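PDB 1JQG: carboxypeptidase A, which probably removes residues from the C-terminal end of peptide chains as a zinc-dependent metallocarboxypeptidase, and is seen here together with its activation peptide. Local coordinates for residues H24-D30 / P60-P66; R115-D119 / L192-H196. One frame throughout, in Å; residues are numbered along the deposited sequence.

Contact 1: H24-D30 / P60-P66; sequences HAVYQVD and PGKVLVP
The imidazole of His-24 lies with one face against Pro-66, whose CA sits 3.6 Å from the ring centroid and only 5° off the ring normal, a CH-pi contact; Leu-64 CG comes up at the ring's edge, and the ring of Tyr-21 meets His-24 edge-to-face. Tyr-27 offers its ring obliquely to Val-65, CD1 to CG2 3.6 Å. Tyr-27 belongs to strand 25-30, which pairs antiparallel with 61-65 at the centre of the four-stranded sheet in the activation peptide; His-24 stands just before it, beside Pro-66 just past the end of 61-65. Six backbone hydrogen bonds join the strands in three hydrogen-bonded pairs: Ala-25 with Val-65, Tyr-27 with Val-63, and Val-29 with Gly-61. The bonds of the last pair are the most bent, 142° at each hydrogen, while Tyr-27 N to Val-63 O is nearly straight.

Ala-25, Tyr-27, Val-29, Val-63 and Val-65 share one face of the sheet, where Phe-73 of helix 70-80 packs on Tyr-27, Val-63 and Val-65. The other face is apolar at the Val-26 and Leu-64 end and polar at the Gln-28 and Lys-62 end. With its CG anti to the backbone N (chi1 -176°), Leu-64 brings CD1 within 3.6 Å of Val-26 CG2. Lys-62 runs out extended, its NZ forming salt bridges to Glu-87 on neighbouring strand 83-88 and to Asp-393 of the enzyme domain. Gln-28 runs alongside Pro-60, its CG 3.8 Å from Pro-60 CB, and Asp-30 OD1 rests 3.3 Å from Pro-60 CG.

Contact 2: R115-D119 / L192-H196; sequences RLSFD and LYAIH
Phe-118 pushes its ring against one side of helix 187-200 and forms an aromatic cluster with Tyr-193 and His-196, the dense centre of a loop-on-helix contact. Segment 115-119, part of the loop between helices 92-108 and 124-137, has no regular structure of its own, and no hydrogen bond links it to 192-196; the contact is made by side chains packing on the helix. The far end of the Phe-118 ring does most of the touching. Tyr-193 CD1 stands over one face, offset toward the rim and 3.6 Å from Phe-118 CZ, with the two ring planes at an oblique 55°. Leu-192 O and His-196 CB lie at the edge of the same ring, close to its plane, Phe-118 CZ being 3.9 Å from Leu-192 O. This oxygen already accepts the helical bond from His-196 N.

Toward His-196 the geometry is edge-to-face: the Phe-118 edge is directed at the imidazole face, planes at 79° and centroids 5.3 Å apart. With CG anti to the backbone N (chi1 170°), the imidazole is placed beside Phe-118, whose CE1 lies over its face, offset toward the rim.

Leu-116, buried and with its CB directed at the helix, makes a thinner contact: CD1 meets Leu-192 CD2 at 4.2 Å, while Tyr-130 of helix 124-137 also packs on Leu-116. The looser side is formed by Arg-115, Ser-117 and Asp-119, all partly exposed and without contact to 192-196. Ser-117 points away, and Arg-115 turns to a salt bridge with Glu-137. Asp-119 is held within the linking region, where its OD2 is hydrogen-bonded to Ser-109 OG.

In the fold
Following the chain from the N terminus, contact 1 comes first: strand 25-30 leads through helix 34-46 and edge strand 50-53, and the chain returns at 61-65 to close a short loop inside the activation peptide. It then runs on through helix 70-80, edge strand 83-88 and the long helix 92-108 before contact 2 opens at 115-119. That second, larger loop takes in helix 124-137 and three strands of the eight-stranded mixed sheet, and closes on helix 187-200 of the enzyme. Contact 1 and contact 2 are in series, neither nested nor crossed, and do not touch. Contact 1 ties together the activation-peptide domain; contact 2 packs the connecting loop against the enzyme domain.

Contact 1: H24-D30 / P60-P66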
ATOM      1  N   HIS A  24     -15.548   9.765  16.201  1.00 32.48           N
ATOM      2  CA  HIS A  24     -14.443   8.815  16.242  1.00 29.23           C
ATOM      3  C   HIS A  24     -13.152   9.515  16.690  1.00 28.35           C
ATOM      4  O   HIS A  24     -12.820  10.588  16.190  1.00 24.39           O
ATOM      5  CB  HIS A  24     -14.266   8.156  14.885  1.00 24.05           C
ATOM      6  CG  HIS A  24     -15.196   7.050  14.575  1.00 26.56           C
ATOM      7  ND1 HIS A  24     -16.526   7.098  14.941  1.00 41.41           N
ATOM      8  CD2 HIS A  24     -15.041   5.857  13.946  1.00 25.64           C
ATOM      9  CE1 HIS A  24     -17.155   5.993  14.551  1.00 32.77           C
ATOM     10  NE2 HIS A  24     -16.256   5.231  13.940  1.00 30.22           N
ATOM     11  N   ALA A  25     -12.429   8.893  17.624  1.00 27.18           N
ATOM     12  CA  ALA A  25     -11.180   9.452  18.121  1.00 24.25           C
ATOM     13  C   ALA A  25      -9.965   8.552  17.838  1.00 25.78           C
ATOM     14  O   ALA A  25      -9.964   7.321  17.847  1.00 22.71           O
ATOM     15  CB  ALA A  25     -11.208   9.668  19.622  1.00 25.73           C
ATOM     16  N   VAL A  26      -8.831   9.211  17.603  1.00 24.77           N
ATOM     17  CA  VAL A  26      -7.566   8.548  17.357  1.00 23.64           C
ATOM     18  C   VAL A  26      -6.761   8.529  18.644  1.00 23.25           C
ATOM     19  O   VAL A  26      -6.550   9.589  19.250  1.00 21.17           O
ATOM     20  CB  VAL A  26      -6.751   9.246  16.232  1.00 26.48           C
ATOM     21  CG1 VAL A  26      -5.333   8.697  16.133  1.00 23.83           C
ATOM     22  CG2 VAL A  26      -7.469   9.005  14.906  1.00 19.32           C
ATOM     23  N   TYR A  27      -6.349   7.333  19.038  1.00 21.95           N
ATOM     24  CA  TYR A  27      -5.573   7.169  20.258  1.00 27.37           C
ATOM     25  C   TYR A  27      -4.148   6.736  19.923  1.00 31.10           C
ATOM     26  O   TYR A  27      -3.862   6.144  18.867  1.00 31.59           O
ATOM     27  CB  TYR A  27      -6.238   6.159  21.181  1.00 29.82           C
ATOM     28  CG  TYR A  27      -7.453   6.660  21.935  1.00 32.89           C
ATOM     29  CD1 TYR A  27      -8.720   6.518  21.386  1.00 32.42           C
ATOM     30  CD2 TYR A  27      -7.347   7.237  23.199  1.00 34.45           C
ATOM     31  CE1 TYR A  27      -9.848   6.933  22.081  1.00 34.65           C
ATOM     32  CE2 TYR A  27      -8.463   7.688  23.881  1.00 36.66           C
ATOM     33  CZ  TYR A  27      -9.712   7.525  23.315  1.00 36.06           C
ATOM     34  OH  TYR A  27     -10.828   7.949  23.969  1.00 42.65           O
ATOM     35  N   GLN A  28      -3.227   7.031  20.821  1.00 33.08           N
ATOM     36  CA  GLN A  28      -1.841   6.590  20.715  1.00 32.94           C
ATOM     37  C   GLN A  28      -1.535   5.665  21.893  1.00 32.74           C
ATOM     38  O   GLN A  28      -1.560   6.135  23.031  1.00 36.26           O
ATOM     39  CB  GLN A  28      -0.945   7.817  20.627  1.00 27.69           C
ATOM     40  CG  GLN A  28       0.529   7.499  20.602  1.00 32.68           C
ATOM     41  CD  GLN A  28       1.398   8.739  20.785  1.00 40.82           C
ATOM     42  OE1 GLN A  28       2.121   8.813  21.798  1.00 37.17           O
ATOM     43  NE2 GLN A  28       1.296   9.650  19.821  1.00 33.95           N
ATOM     44  N   VAL A  29      -1.358   4.373  21.617  1.00 30.44           N
ATOM     45  CA  VAL A  29      -1.074   3.411  22.673  1.00 30.08           C
ATOM     46  C   VAL A  29       0.426   3.181  22.807  1.00 28.45           C
ATOM     47  O   VAL A  29       1.067   2.925  21.809  1.00 26.84           O
ATOM     48  CB  VAL A  29      -1.794   2.069  22.464  1.00 31.87           C
ATOM     49  CG1 VAL A  29      -3.287   2.401  22.328  1.00 31.12           C
ATOM     50  CG2 VAL A  29      -1.361   1.293  21.239  1.00 41.84           C
ATOM     51  N   ASP A  30       0.962   3.335  24.005  1.00 31.72           N
ATOM     52  CA  ASP A  30       2.362   3.187  24.323  1.00 28.55           C
ATOM     53  C   ASP A  30       2.548   1.958  25.186  1.00 28.76           C
ATOM     54  O   ASP A  30       2.126   2.008  26.335  1.00 30.87           O
ATOM     55  CB  ASP A  30       2.924   4.404  25.069  1.00 34.43           C
ATOM     56  CG  ASP A  30       2.673   5.703  24.337  1.00 36.54           C
ATOM     57  OD1 ASP A  30       3.661   6.216  23.793  1.00 45.14           O
ATOM     58  OD2 ASP A  30       1.503   6.162  24.304  1.00 44.33           O
ATOM     59  N   PRO A  60       5.202   3.789  19.641  1.00 31.42           N
ATOM     60  CA  PRO A  60       3.776   3.694  19.915  1.00 32.67           C
ATOM     61  C   PRO A  60       2.886   3.631  18.681  1.00 30.49           C
ATOM     62  O   PRO A  60       3.218   4.170  17.624  1.00 34.80           O
ATOM     63  CB  PRO A  60       3.415   4.959  20.711  1.00 27.30           C
ATOM     64  CG  PRO A  60       4.566   5.865  20.626  1.00 29.89           C
ATOM     65  CD  PRO A  60       5.763   4.986  20.334  1.00 31.68           C
ATOM     66  N   GLY A  61       1.787   2.908  18.763  1.00 25.48           N
ATOM     67  CA  GLY A  61       0.917   2.749  17.612  1.00 25.14           C
ATOM     68  C   GLY A  61      -0.303   3.634  17.689  1.00 24.65           C
ATOM     69  O   GLY A  61      -0.508   4.343  18.668  1.00 22.94           O
ATOM     70  N   LYS A  62      -1.036   3.700  16.581  1.00 26.01           N
ATOM     71  CA  LYS A  62      -2.242   4.502  16.489  1.00 27.52           C
ATOM     72  C   LYS A  62      -3.467   3.652  16.141  1.00 28.15           C
ATOM     73  O   LYS A  62      -3.391   2.740  15.322  1.00 27.67           O
ATOM     74  CB  LYS A  62      -2.024   5.619  15.477  1.00 31.64           C
ATOM     75  CG  LYS A  62      -1.063   6.682  15.951  1.00 37.33           C
ATOM     76  CD  LYS A  62      -1.192   8.004  15.209  1.00 44.75           C
ATOM     77  CE  LYS A  62      -0.058   8.939  15.623  1.00 54.25           C
ATOM     78  NZ  LYS A  62       0.183  10.101  14.729  1.00 58.54           N
ATOM     79  N   VAL A  63      -4.588   3.960  16.820  1.00 26.48           N
ATOM     80  CA  VAL A  63      -5.822   3.205  16.559  1.00 27.11           C
ATOM     81  C   VAL A  63      -7.037   4.121  16.517  1.00 26.59           C
ATOM     82  O   VAL A  63      -7.130   5.059  17.319  1.00 22.65           O
ATOM     83  CB  VAL A  63      -5.976   2.078  17.618  1.00 28.26           C
ATOM     84  CG1 VAL A  63      -5.840   2.648  19.015  1.00 30.45           C
ATOM     85  CG2 VAL A  63      -7.219   1.222  17.453  1.00 20.89           C
ATOM     86  N   LEU A  64      -7.921   3.879  15.526  1.00 24.02           N
ATOM     87  CA  LEU A  64      -9.151   4.655  15.424  1.00 23.15           C
ATOM     88  C   LEU A  64     -10.293   4.017  16.208  1.00 21.08           C
ATOM     89  O   LEU A  64     -10.639   2.878  15.962  1.00 28.92           O
ATOM     90  CB  LEU A  64      -9.539   4.774  13.944  1.00 25.78           C
ATOM     91  CG  LEU A  64     -10.775   5.639  13.629  1.00 22.73           C
ATOM     92  CD1 LEU A  64     -10.413   7.071  13.977  1.00 17.65           C
ATOM     93  CD2 LEU A  64     -11.119   5.439  12.178  1.00 22.70           C
ATOM     94  N   VAL A  65     -10.788   4.671  17.233  1.00 23.87           N
ATOM     95  CA  VAL A  65     -11.801   4.133  18.131  1.00 26.31           C
ATOM     96  C   VAL A  65     -13.136   4.871  18.027  1.00 28.61           C
ATOM     97  O   VAL A  65     -13.245   6.098  18.140  1.00 27.97           O
ATOM     98  CB  VAL A  65     -11.342   4.209  19.603  1.00 25.04           C
ATOM     99  CG1 VAL A  65     -12.458   3.699  20.537  1.00 17.64           C
ATOM    100  CG2 VAL A  65      -9.959   3.570  19.802  1.00 18.40           C
ATOM    101  N   PRO A  66     -14.199   4.146  17.728  1.00 29.83           N
ATOM    102  CA  PRO A  66     -15.556   4.680  17.632  1.00 33.53           C
ATOM    103  C   PRO A  66     -16.027   5.375  18.894  1.00 36.51           C
ATOM    104  O   PRO A  66     -15.648   5.040  20.015  1.00 37.59           O
ATOM    105  CB  PRO A  66     -16.424   3.460  17.316  1.00 27.96           C
ATOM    106  CG  PRO A  66     -15.464   2.513  16.657  1.00 24.84           C
ATOM    107  CD  PRO A  66     -14.183   2.687  17.435  1.00 28.40           C
TER

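Contact 2: R115-D119 / L192-H196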
ATOM      1  N   ARG A 115      -2.366  13.543 -19.622  1.00 20.54           N
ATOM      2  CA  ARG A 115      -1.287  13.914 -18.737  1.00 21.81           C
ATOM      3  C   ARG A 115      -1.764  14.225 -17.325  1.00 24.27           C
ATOM      4  O   ARG A 115      -2.213  15.326 -17.013  1.00 27.58           O
ATOM      5  CB  ARG A 115      -0.501  15.106 -19.286  1.00 17.54           C
ATOM      6  CG  ARG A 115       0.221  14.943 -20.603  1.00 18.99           C
ATOM      7  CD  ARG A 115       1.395  13.979 -20.575  1.00 15.78           C
ATOM      8  NE  ARG A 115       1.632  13.435 -21.953  1.00 26.06           N
ATOM      9  CZ  ARG A 115       2.617  13.944 -22.678  1.00 34.69           C
ATOM     10  NH1 ARG A 115       3.371  14.937 -22.164  1.00 47.34           N
ATOM     11  NH2 ARG A 115       2.862  13.474 -23.891  1.00 30.76           N
ATOM     12  N   LEU A 116      -1.684  13.256 -16.425  1.00 28.60           N
ATOM     13  CA  LEU A 116      -2.013  13.433 -15.018  1.00 26.69           C
ATOM     14  C   LEU A 116      -0.898  14.164 -14.287  1.00 30.38           C
ATOM     15  O   LEU A 116       0.218  13.679 -14.290  1.00 32.22           O
ATOM     16  CB  LEU A 116      -2.278  12.084 -14.361  1.00 21.28           C
ATOM     17  CG  LEU A 116      -3.497  11.286 -14.848  1.00 30.74           C
ATOM     18  CD1 LEU A 116      -3.689  10.049 -13.996  1.00 32.81           C
ATOM     19  CD2 LEU A 116      -4.832  12.032 -14.854  1.00 27.34           C
ATOM     20  N   SER A 117      -1.201  15.314 -13.694  1.00 33.92           N
ATOM     21  CA  SER A 117      -0.243  16.121 -12.960  1.00 32.03           C
ATOM     22  C   SER A 117       0.020  15.553 -11.571  1.00 30.41           C
ATOM     23  O   SER A 117      -0.671  14.627 -11.138  1.00 29.06           O
ATOM     24  CB  SER A 117      -0.776  17.554 -12.864  1.00 33.14           C
ATOM     25  OG  SER A 117      -0.721  18.210 -14.130  1.00 51.95           O
ATOM     26  N   PHE A 118       1.005  16.149 -10.864  1.00 23.86           N
ATOM     27  CA  PHE A 118       1.283  15.729  -9.498  1.00 23.61           C
ATOM     28  C   PHE A 118       0.884  16.808  -8.486  1.00 26.48           C
ATOM     29  O   PHE A 118       1.494  16.968  -7.431  1.00 28.68           O
ATOM     30  CB  PHE A 118       2.737  15.330  -9.322  1.00 23.97           C
ATOM     31  CG  PHE A 118       3.183  14.268 -10.279  1.00 27.22           C
ATOM     32  CD1 PHE A 118       3.791  14.546 -11.477  1.00 22.09           C
ATOM     33  CD2 PHE A 118       2.936  12.937  -9.920  1.00 29.38           C
ATOM     34  CE1 PHE A 118       4.165  13.515 -12.328  1.00 31.00           C
ATOM     35  CE2 PHE A 118       3.309  11.908 -10.763  1.00 27.29           C
ATOM     36  CZ  PHE A 118       3.923  12.199 -11.965  1.00 31.02           C
ATOM     37  N   ASP A 119      -0.247  17.482  -8.757  1.00 23.36           N
ATOM     38  CA  ASP A 119      -0.750  18.493  -7.827  1.00 23.29           C
ATOM     39  C   ASP A 119      -2.165  18.185  -7.323  1.00 23.34           C
ATOM     40  O   ASP A 119      -2.859  19.017  -6.705  1.00 20.63           O
ATOM     41  CB  ASP A 119      -0.700  19.871  -8.483  1.00 21.69           C
ATOM     42  CG  ASP A 119      -1.588  19.946  -9.721  1.00 23.86           C
ATOM     43  OD1 ASP A 119      -1.844  21.077 -10.140  1.00 22.57           O
ATOM     44  OD2 ASP A 119      -2.026  18.905 -10.266  1.00 26.86           O
ATOM     45  N   LEU A 192       2.476   6.342 -10.169  1.00 22.41           N
ATOM     46  CA  LEU A 192       2.179   7.196 -11.303  1.00 18.49           C
ATOM     47  C   LEU A 192       3.426   7.931 -11.750  1.00 19.00           C
ATOM     48  O   LEU A 192       3.655   8.378 -12.889  1.00 21.87           O
ATOM     49  CB  LEU A 192       1.055   8.181 -10.891  1.00 24.36           C
ATOM     50  CG  LEU A 192      -0.331   8.033 -11.555  1.00 17.91           C
ATOM     51  CD1 LEU A 192      -0.713   6.598 -11.734  1.00 14.21           C
ATOM     52  CD2 LEU A 192      -1.353   8.791 -10.734  1.00 13.92           C
ATOM     53  N   TYR A 193       4.323   8.191 -10.795  1.00 19.32           N
ATOM     54  CA  TYR A 193       5.556   8.912 -11.104  1.00 19.01           C
ATOM     55  C   TYR A 193       6.458   7.989 -11.887  1.00 19.42           C
ATOM     56  O   TYR A 193       7.125   8.429 -12.827  1.00 25.59           O
ATOM     57  CB  TYR A 193       6.219   9.407  -9.811  1.00 21.61           C
ATOM     58  CG  TYR A 193       7.288  10.452 -10.013  1.00 17.66           C
ATOM     59  CD1 TYR A 193       6.945  11.809 -10.013  1.00 18.66           C
ATOM     60  CD2 TYR A 193       8.608  10.113 -10.210  1.00 16.42           C
ATOM     61  CE1 TYR A 193       7.921  12.788 -10.202  1.00 16.10           C
ATOM     62  CE2 TYR A 193       9.571  11.080 -10.384  1.00 19.32           C
ATOM     63  CZ  TYR A 193       9.224  12.409 -10.395  1.00 17.83           C
ATOM     64  OH  TYR A 193      10.219  13.332 -10.587  1.00 24.46           O
ATOM     65  N   ALA A 194       6.450   6.707 -11.498  1.00 19.06           N
ATOM     66  CA  ALA A 194       7.232   5.685 -12.199  1.00 17.67           C
ATOM     67  C   ALA A 194       6.867   5.559 -13.677  1.00 19.23           C
ATOM     68  O   ALA A 194       7.681   5.295 -14.577  1.00 18.83           O
ATOM     69  CB  ALA A 194       7.098   4.354 -11.501  1.00 12.18           C
ATOM     70  N   ILE A 195       5.580   5.669 -14.001  1.00 19.65           N
ATOM     71  CA  ILE A 195       5.089   5.704 -15.373  1.00 16.82           C
ATOM     72  C   ILE A 195       5.589   6.965 -16.073  1.00 21.81           C
ATOM     73  O   ILE A 195       5.898   6.959 -17.277  1.00 15.18           O
ATOM     74  CB  ILE A 195       3.543   5.669 -15.382  1.00 16.28           C
ATOM     75  CG1 ILE A 195       3.043   4.312 -14.878  1.00 22.53           C
ATOM     76  CG2 ILE A 195       2.998   5.936 -16.756  1.00 15.14           C
ATOM     77  CD1 ILE A 195       1.546   4.173 -14.687  1.00 19.33           C
ATOM     78  N   HIS A 196       5.621   8.087 -15.311  1.00 22.92           N
ATOM     79  CA  HIS A 196       5.992   9.375 -15.869  1.00 22.75           C
ATOM     80  C   HIS A 196       7.451   9.385 -16.278  1.00 22.82           C
ATOM     81  O   HIS A 196       7.840   9.904 -17.316  1.00 24.45           O
ATOM     82  CB  HIS A 196       5.609  10.495 -14.905  1.00 26.33           C
ATOM     83  CG  HIS A 196       6.150  11.852 -15.245  1.00 27.48           C
ATOM     84  ND1 HIS A 196       7.281  12.453 -14.724  1.00 27.59           N
ATOM     85  CD2 HIS A 196       5.630  12.726 -16.131  1.00 24.39           C
ATOM     86  CE1 HIS A 196       7.441  13.639 -15.279  1.00 23.01           C
ATOM     87  NE2 HIS A 196       6.460  13.819 -16.135  1.00 24.82           N
TER